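Local atomic coordinates of putative TetR-family transcriptional regulator (Bordetella parapertussis 12822, PDB entry 3CCY), a protein that probably binds cis-regulatory DNA as a dimeric transcription factor of the TetR family, perhaps as a repressor. Residues D140-L143 against Q144-P147; S33-I37 against G38-R42. All blocks are in the same frame, centred on the assembly; numbering follows the deposited sequence.

Contact 1: residues D140-L143 against Q144-P147; sequences DALL and QLRP
With CG beside the backbone N and anti to the carbonyl carbon in both L142 (chi1 -76°) and L145 (chi1 -59°), the two isobutyl groups lean back along the same flank of the helix, one turn apart. Their meeting is light, CD2 of L142 lying 4.1 Å from CD1 of L145. The tighter contacts run from side chain to backbone: CB of L145 sits 3.2 Å from L142 O, and CG of Q144, on an extended chain, passes 3.4 Å from D140 O before its OE1 accepts a hydrogen bond from R90.

Toward the C-terminal end of helix 122-145, in the C-terminal, tetracyclin repressor-like domain, the hydrogen bonding changes from i+4 to a mixture of i+4 and i+3. Q144 N bonds to D140 O at 3.0 Å and weakly to A141 O; L145 N likewise bonds weakly to A141 O and more closely to L142 O. That last carbonyl oxygen is gripped twice: R146 N reaches it in the carbonyl plane at 3.0 Å, while L145 N stands above that plane. At P147 there is no N-H to carry the pattern further, and L143 O instead faces the proline CA at 3.2 Å in a C-H...O contact. L142 and L145 pack against helices 87-115 and 182-195, and Y197 of the second subunit covers L142 and L143. The bent chain of R146 turns away from the helix, its NE in a salt bridge with D148 and its NH1 hydrogen-bonded to the L200 carbonyl of the second subunit.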
loop_
_atom_site.group_PDB
_atom_site.type_symbol
_atom_site.label_atom_id
_atom_site.label_comp_id
_atom_site.label_asym_id
_atom_site.label_seq_id
_atom_site.Cartn_x
_atom_site.Cartn_y
_atom_site.Cartn_z
ATOM N N ASP A 140 5.348 17.386 -9.797
ATOM C CA ASP A 140 5.939 18.446 -10.596
ATOM C C ASP A 140 6.873 17.842 -11.651
ATOM O O ASP A 140 6.903 18.323 -12.777
ATOM C CB ASP A 140 6.675 19.460 -9.733
ATOM C CG ASP A 140 5.736 20.313 -8.862
ATOM O OD1 ASP A 140 4.508 20.169 -8.946
ATOM O OD2 ASP A 140 6.254 21.158 -8.088
ATOM N N ALA A 141 7.605 16.780 -11.311
ATOM C CA ALA A 141 8.532 16.176 -12.292
ATOM C C ALA A 141 7.769 15.495 -13.435
ATOM O O ALA A 141 8.229 15.519 -14.583
ATOM C CB ALA A 141 9.473 15.168 -11.613
ATOM N N LEU A 142 6.628 14.877 -13.114
ATOM C CA LEU A 142 5.721 14.315 -14.130
ATOM C C LEU A 142 5.146 15.394 -15.067
ATOM O O LEU A 142 5.130 15.221 -16.294
ATOM C CB LEU A 142 4.563 13.530 -13.469
ATOM C CG LEU A 142 4.891 12.133 -12.915
ATOM C CD1 LEU A 142 3.674 11.547 -12.251
ATOM C CD2 LEU A 142 5.321 11.237 -14.078
ATOM N N LEU A 143 4.671 16.493 -14.493
ATOM C CA LEU A 143 4.151 17.587 -15.291
ATOM C C LEU A 143 5.250 18.322 -16.096
ATOM O O LEU A 143 4.927 19.023 -17.051
ATOM C CB LEU A 143 3.382 18.597 -14.431
ATOM C CG LEU A 143 2.124 18.032 -13.773
ATOM C CD1 LEU A 143 1.633 19.004 -12.744
ATOM C CD2 LEU A 143 0.993 17.738 -14.785
ATOM N N GLN A 144 6.526 18.151 -15.734
ATOM C CA GLN A 144 7.601 18.627 -16.607
ATOM C C GLN A 144 7.764 17.731 -17.850
ATOM O O GLN A 144 8.291 18.170 -18.847
ATOM C CB GLN A 144 8.929 18.790 -15.872
ATOM C CG GLN A 144 8.904 20.022 -15.010
ATOM C CD GLN A 144 10.171 20.233 -14.225
ATOM O OE1 GLN A 144 10.614 19.370 -13.482
ATOM N NE2 GLN A 144 10.743 21.411 -14.362
ATOM N N LEU A 145 7.312 16.496 -17.762
ATOM C CA LEU A 145 7.244 15.605 -18.929
ATOM C C LEU A 145 6.021 15.915 -19.773
ATOM O O LEU A 145 6.068 15.760 -20.984
ATOM C CB LEU A 145 7.164 14.128 -18.526
ATOM C CG LEU A 145 8.340 13.638 -17.679
ATOM C CD1 LEU A 145 7.985 12.283 -17.078
ATOM C CD2 LEU A 145 9.580 13.560 -18.508
ATOM N N ARG A 146 4.931 16.324 -19.124
ATOM C CA ARG A 146 3.677 16.629 -19.816
ATOM C C ARG A 146 3.155 18.008 -19.399
ATOM O O ARG A 146 2.197 18.079 -18.645
ATOM C CB ARG A 146 2.603 15.566 -19.478
ATOM C CG ARG A 146 2.785 14.156 -20.107
ATOM C CD ARG A 146 2.680 14.160 -21.650
ATOM N NE ARG A 146 1.411 14.720 -22.173
ATOM C CZ ARG A 146 0.326 14.001 -22.471
ATOM N NH1 ARG A 146 0.304 12.687 -22.269
ATOM N NH2 ARG A 146 -0.762 14.595 -22.968
ATOM N N PRO A 147 3.809 19.113 -19.847
ATOM C CA PRO A 147 3.309 20.416 -19.378
ATOM C C PRO A 147 1.891 20.673 -19.860
ATOM O O PRO A 147 1.167 21.403 -19.194
ATOM C CB PRO A 147 4.281 21.445 -19.968
ATOM C CG PRO A 147 5.098 20.708 -20.985
ATOM C CD PRO A 147 4.978 19.238 -20.739
#

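Contact 2: residues S33-I37 against G38-R42; sequences SETSI and GDIAR
From S36, whose backbone is still extended (phi/psi -99°/168°), the chain passes into helical geometry at I37, and the first turn closes through I40 N to S36 O (3.2 Å) and A41 N to I37 O (2.9 Å). S36 is the N-cap of helix 37-43 and forms a capping box with D39. The region belongs to the TetR-family DNA-binding domain, and S36 onward lies in its predicted helix-turn-helix motif.

The box consists of two reciprocal, nearly straight bonds. S36 OG, which chi1 of 67° sets between the backbone N and the carbonyl carbon, accepts from D39 N at 3.2 Å; in return, S36 N donates to D39 OD2 at 2.9 Å, approaching from above the carboxylate plane. The serine thus supplies a side-chain acceptor to an amide of the first helical turn, and the carboxylate occupies the N-terminal end, where the helix dipole would probably stabilise its negative charge.

On the buried side, T35 brings CG2 across CG1 of I40 at about a right angle, 4.0 Å away. I40 also lays CG1 and CD1 against S36 O, and its side chain continues onto I19 and M26 of helix 15-29, which T35 touches too through M26 and F27. The other branch of T35, OG1, is hydrogen-bonded to the carbonyl of G31, tying the loop back on itself. The second carboxylate oxygen of D39 serves the helix as well: one turn on, R42 bends back so that NH2 forms a salt bridge with D39 OD1 at 3.1 Å, the oxygen lying in the guanidinium plane at its edge.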
loop_
_atom_site.group_PDB
_atom_site.type_symbol
_atom_site.label_atom_id
_atom_site.label_comp_id
_atom_site.label_asym_id
_atom_site.label_seq_id
_atom_site.Cartn_x
_atom_site.Cartn_y
_atom_site.Cartn_z
ATOM N N SER A 33 1.701 -0.637 18.103
ATOM C CA SER A 33 0.950 -0.977 19.325
ATOM C C SER A 33 1.345 -2.342 19.877
ATOM O O SER A 33 1.269 -2.572 21.082
ATOM C CB SER A 33 -0.560 -0.927 19.084
ATOM O OG SER A 33 -0.941 -1.867 18.094
ATOM N N GLU A 34 1.774 -3.234 18.984
ATOM C CA GLU A 34 2.229 -4.572 19.355
ATOM C C GLU A 34 3.579 -4.561 20.085
ATOM O O GLU A 34 3.821 -5.392 20.961
ATOM C CB GLU A 34 2.292 -5.470 18.114
ATOM C CG GLU A 34 0.928 -5.967 17.625
ATOM C CD GLU A 34 0.448 -7.222 18.365
ATOM O OE1 GLU A 34 -0.300 -7.092 19.369
ATOM O OE2 GLU A 34 0.826 -8.341 17.941
ATOM N N THR A 35 4.436 -3.605 19.724
ATOM C CA THR A 35 5.789 -3.466 20.280
ATOM C C THR A 35 5.786 -2.541 21.502
ATOM O O THR A 35 5.369 -1.390 21.412
ATOM C CB THR A 35 6.767 -2.885 19.212
ATOM O OG1 THR A 35 6.685 -3.654 18.007
ATOM C CG2 THR A 35 8.209 -2.866 19.717
ATOM N N SER A 36 6.256 -3.041 22.642
ATOM C CA SER A 36 6.335 -2.222 23.849
ATOM C C SER A 36 7.750 -1.683 24.075
ATOM O O SER A 36 8.702 -2.116 23.428
ATOM C CB SER A 36 5.856 -3.014 25.074
ATOM O OG SER A 36 6.746 -4.076 25.379
ATOM N N ILE A 37 7.869 -0.730 24.995
ATOM C CA ILE A 37 9.157 -0.180 25.426
ATOM C C ILE A 37 10.031 -1.266 26.066
ATOM O O ILE A 37 11.255 -1.248 25.922
ATOM C CB ILE A 37 8.940 1.001 26.420
ATOM C CG1 ILE A 37 7.911 2.024 25.794
ATOM C CG2 ILE A 37 10.321 1.712 26.781
ATOM C CD1 ILE A 37 6.848 2.468 26.937
ATOM N N GLY A 38 9.393 -2.201 26.770
ATOM C CA GLY A 38 10.081 -3.354 27.349
ATOM C C GLY A 38 10.697 -4.240 26.279
ATOM O O GLY A 38 11.849 -4.666 26.412
ATOM N N ASP A 39 9.923 -4.516 25.229
ATOM C CA ASP A 39 10.394 -5.259 24.049
ATOM C C ASP A 39 11.675 -4.653 23.454
ATOM O O ASP A 39 12.624 -5.376 23.137
ATOM C CB ASP A 39 9.305 -5.289 22.967
ATOM C CG ASP A 39 8.109 -6.148 23.346
ATOM O OD1 ASP A 39 8.274 -7.102 24.132
ATOM O OD2 ASP A 39 6.998 -5.877 22.836
ATOM N N ILE A 40 11.687 -3.323 23.308
ATOM C CA ILE A 40 12.860 -2.584 22.822
ATOM C C ILE A 40 14.041 -2.691 23.802
ATOM O O ILE A 40 15.192 -2.952 23.289
ATOM C CB ILE A 40 12.495 -1.106 22.526
ATOM C CG1 ILE A 40 11.373 -1.021 21.445
ATOM C CG2 ILE A 40 13.770 -0.288 22.068
ATOM C CD1 ILE A 40 10.535 0.307 21.603
ATOM N N ALA A 41 13.750 -2.487 25.109
ATOM C CA ALA A 41 14.797 -2.519 26.108
ATOM C C ALA A 41 15.637 -3.785 25.982
ATOM O O ALA A 41 16.887 -3.715 25.936
ATOM C CB ALA A 41 14.182 -2.356 27.520
ATOM N N ARG A 42 14.925 -4.936 25.852
ATOM C CA ARG A 42 15.565 -6.245 25.788
ATOM C C ARG A 42 16.013 -6.668 24.378
ATOM O O ARG A 42 16.733 -7.658 24.235
ATOM C CB ARG A 42 14.667 -7.308 26.421
ATOM C CG ARG A 42 14.505 -7.176 27.954
ATOM C CD ARG A 42 13.277 -7.937 28.452
ATOM N NE ARG A 42 12.083 -7.646 27.645
ATOM C CZ ARG A 42 11.650 -8.390 26.623
ATOM N NH1 ARG A 42 12.295 -9.498 26.268
ATOM N NH2 ARG A 42 10.560 -8.029 25.953
#

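How the contacts relate
Contact 2 comes first along the chain, at the start of helix 37-43 in the DNA-binding domain, and contact 1 follows about a hundred residues later, toward the C-terminal end of helix 122-145 in the C-terminal domain. Their centres are 44 Å apart, with the nearest atoms about 33 Å from each other, and they lie on opposite sides of the chain's centre. One starts a short helix and the other lies late in a long one. Both also reach the second subunit: S33 and E34 meet S33 and E34 of the second subunit, while L142, L143, L145 and R146 meet its C-terminal residues. Subunit contacts therefore occur in both domains of this probable DNA-binding regulator.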